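Local coordinates for glycoside hydrolase family protein (Novosphingobium sp. PP1Y, PDB 6Q2F) that probably cleaves terminal alpha-L-rhamnose from glycosides by hydrolysis, as an alpha-L-rhamnosidase with a sodium ion bound in its structure, at residues V715-R720 and W931-G936. Residues are numbered along the deposited sequence; the frame is centred on the assembly and turned at random.
Sequences VDYIAR and WHPETG
R720 and Y717, one turn apart on helix 712-726, grip P933 and the residues after it in the β-hairpin turn that links the antiparallel strands 926-932 and 937-946, docking this turn of a β-sheet domain onto the helix. The turn is closed by the backbone bond from G936 N to H932 O (2.8 Å); with positive phi and no side chain, G936 lets its CA approach R720 NE to 3.3 Å, where a CB would collide. R720 carries the hydrogen bond across the contact. Its chain runs extended from CG to NE, and R720 NH1 donates to P933 O at 3.2 Å with an N-H...O angle of 164°. That oxygen lies in the guanidinium plane, whereas NH1 stands well above the carbonyl plane. The T935-G936 peptide covers one guanidinium face, with G936 N 3.3 Å above the plane and offset toward its rim. Hydrogen bonds from R720 NE to F46 O and from R720 NH2 to K47 O bring to three the backbone oxygens that fix the group's rotation. Y717 carries most of the apolar contact with P933: with its CG anti to the backbone N (chi1 170°), the ring lies alongside the proline, Y717 CE2 meeting P933 CG at 3.6 Å. E934, bent at chi2, runs beside the same ring, its carboxylate plane turned 74° from it; E934 OE2 hydrogen-bonds H1072 NE2, and Y717 OH hydrogen-bonds D665 OD1. P933 O also receives a nearly straight CH...O contact, 3.6 Å from Y717 CA.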
loop_
_atom_site.group_PDB
_atom_site.type_symbol
_atom_site.label_atom_id
_atom_site.label_comp_id
_atom_site.label_asym_id
_atom_site.label_seq_id
_atom_site.Cartn_x
_atom_site.Cartn_y
_atom_site.Cartn_z
ATOM N N VAL A 715 10.770 21.693 0.607
ATOM C CA VAL A 715 9.409 21.582 0.087
ATOM C C VAL A 715 9.354 22.076 -1.358
ATOM O O VAL A 715 8.632 21.513 -2.191
ATOM C CB VAL A 715 8.429 22.334 1.007
ATOM C CG1 VAL A 715 7.003 22.263 0.466
ATOM C CG2 VAL A 715 8.487 21.751 2.438
ATOM N N ASP A 716 10.134 23.120 -1.684
ATOM C CA ASP A 716 10.186 23.600 -3.065
ATOM C C ASP A 716 10.732 22.522 -3.993
ATOM O O ASP A 716 10.300 22.392 -5.141
ATOM C CB ASP A 716 11.067 24.846 -3.162
ATOM C CG ASP A 716 10.358 26.123 -2.733
ATOM O OD1 ASP A 716 9.119 26.184 -2.750
ATOM O OD2 ASP A 716 11.074 27.094 -2.429
ATOM N N TYR A 717 11.713 21.761 -3.521
ATOM C CA TYR A 717 12.245 20.660 -4.313
ATOM C C TYR A 717 11.159 19.643 -4.610
ATOM O O TYR A 717 11.031 19.165 -5.750
ATOM C CB TYR A 717 13.409 20.023 -3.555
ATOM C CG TYR A 717 13.907 18.724 -4.134
ATOM C CD1 TYR A 717 13.327 17.501 -3.775
ATOM C CD2 TYR A 717 14.957 18.717 -5.039
ATOM C CE1 TYR A 717 13.808 16.312 -4.299
ATOM C CE2 TYR A 717 15.439 17.542 -5.559
ATOM C CZ TYR A 717 14.860 16.350 -5.195
ATOM O OH TYR A 717 15.370 15.199 -5.718
ATOM N N ILE A 718 10.350 19.321 -3.599
ATOM C CA ILE A 718 9.243 18.392 -3.799
ATOM C C ILE A 718 8.182 19.003 -4.701
ATOM O O ILE A 718 7.650 18.331 -5.596
ATOM C CB ILE A 718 8.660 17.987 -2.440
ATOM C CG1 ILE A 718 9.723 17.239 -1.613
ATOM C CG2 ILE A 718 7.367 17.160 -2.638
ATOM C CD1 ILE A 718 9.349 17.072 -0.110
ATOM N N ALA A 719 7.866 20.285 -4.495
ATOM C CA ALA A 719 6.849 20.937 -5.317
ATOM C C ALA A 719 7.299 21.069 -6.768
ATOM O O ALA A 719 6.485 20.933 -7.686
ATOM C CB ALA A 719 6.516 22.314 -4.747
ATOM N N ARG A 720 8.582 21.365 -7.002
ATOM C CA ARG A 720 9.049 21.504 -8.378
ATOM C C ARG A 720 9.067 20.162 -9.082
ATOM O O ARG A 720 8.725 20.063 -10.264
ATOM C CB ARG A 720 10.444 22.130 -8.429
ATOM C CG ARG A 720 10.456 23.555 -7.995
ATOM C CD ARG A 720 11.783 24.226 -8.290
ATOM N NE ARG A 720 11.729 25.631 -7.929
ATOM C CZ ARG A 720 12.426 26.151 -6.932
ATOM N NH1 ARG A 720 13.231 25.375 -6.222
ATOM N NH2 ARG A 720 12.323 27.437 -6.646
ATOM N N TRP A 931 16.681 20.541 -16.079
ATOM C CA TRP A 931 15.939 21.344 -15.114
ATOM C C TRP A 931 16.205 20.812 -13.717
ATOM O O TRP A 931 16.068 19.615 -13.470
ATOM C CB TRP A 931 14.437 21.327 -15.398
ATOM C CG TRP A 931 14.033 22.025 -16.648
ATOM C CD1 TRP A 931 14.760 22.141 -17.797
ATOM C CD2 TRP A 931 12.794 22.713 -16.888
ATOM N NE1 TRP A 931 14.054 22.861 -18.735
ATOM C CE2 TRP A 931 12.844 23.219 -18.204
ATOM C CE3 TRP A 931 11.656 22.964 -16.108
ATOM C CZ2 TRP A 931 11.804 23.951 -18.764
ATOM C CZ3 TRP A 931 10.614 23.689 -16.665
ATOM C CH2 TRP A 931 10.693 24.175 -17.984
ATOM N N HIS A 932 16.603 21.701 -12.809
ATOM C CA HIS A 932 17.024 21.294 -11.477
ATOM C C HIS A 932 15.951 21.657 -10.467
ATOM O O HIS A 932 15.663 22.849 -10.292
ATOM C CB HIS A 932 18.345 21.965 -11.099
ATOM C CG HIS A 932 19.482 21.619 -11.998
ATOM N ND1 HIS A 932 20.193 20.443 -11.882
ATOM C CD2 HIS A 932 20.063 22.318 -13.004
ATOM C CE1 HIS A 932 21.155 20.431 -12.790
ATOM N NE2 HIS A 932 21.097 21.555 -13.483
ATOM N N PRO A 933 15.330 20.694 -9.785
ATOM C CA PRO A 933 14.292 21.063 -8.801
ATOM C C PRO A 933 14.842 21.737 -7.555
ATOM O O PRO A 933 14.062 22.387 -6.841
ATOM C CB PRO A 933 13.613 19.721 -8.474
ATOM C CG PRO A 933 14.614 18.665 -8.870
ATOM C CD PRO A 933 15.347 19.246 -10.071
ATOM N N GLU A 934 16.142 21.593 -7.254
ATOM C CA GLU A 934 16.724 22.312 -6.120
ATOM C C GLU A 934 16.541 23.809 -6.277
ATOM O O GLU A 934 16.304 24.519 -5.297
ATOM C CB GLU A 934 18.218 22.010 -5.967
ATOM C CG GLU A 934 18.581 20.632 -5.419
ATOM C CD GLU A 934 18.574 19.554 -6.491
ATOM O OE1 GLU A 934 18.043 19.820 -7.587
ATOM O OE2 GLU A 934 19.087 18.447 -6.234
ATOM N N THR A 935 16.664 24.310 -7.501
ATOM C CA THR A 935 16.777 25.738 -7.749
ATOM C C THR A 935 15.671 26.296 -8.614
ATOM O O THR A 935 15.458 27.513 -8.594
ATOM C CB THR A 935 18.111 26.054 -8.437
ATOM O OG1 THR A 935 18.175 25.350 -9.679
ATOM C CG2 THR A 935 19.305 25.642 -7.554
ATOM N N GLY A 936 14.983 25.462 -9.388
ATOM C CA GLY A 936 14.002 25.979 -10.317
ATOM C C GLY A 936 14.605 26.587 -11.553
ATOM O O GLY A 936 13.924 27.344 -12.251
#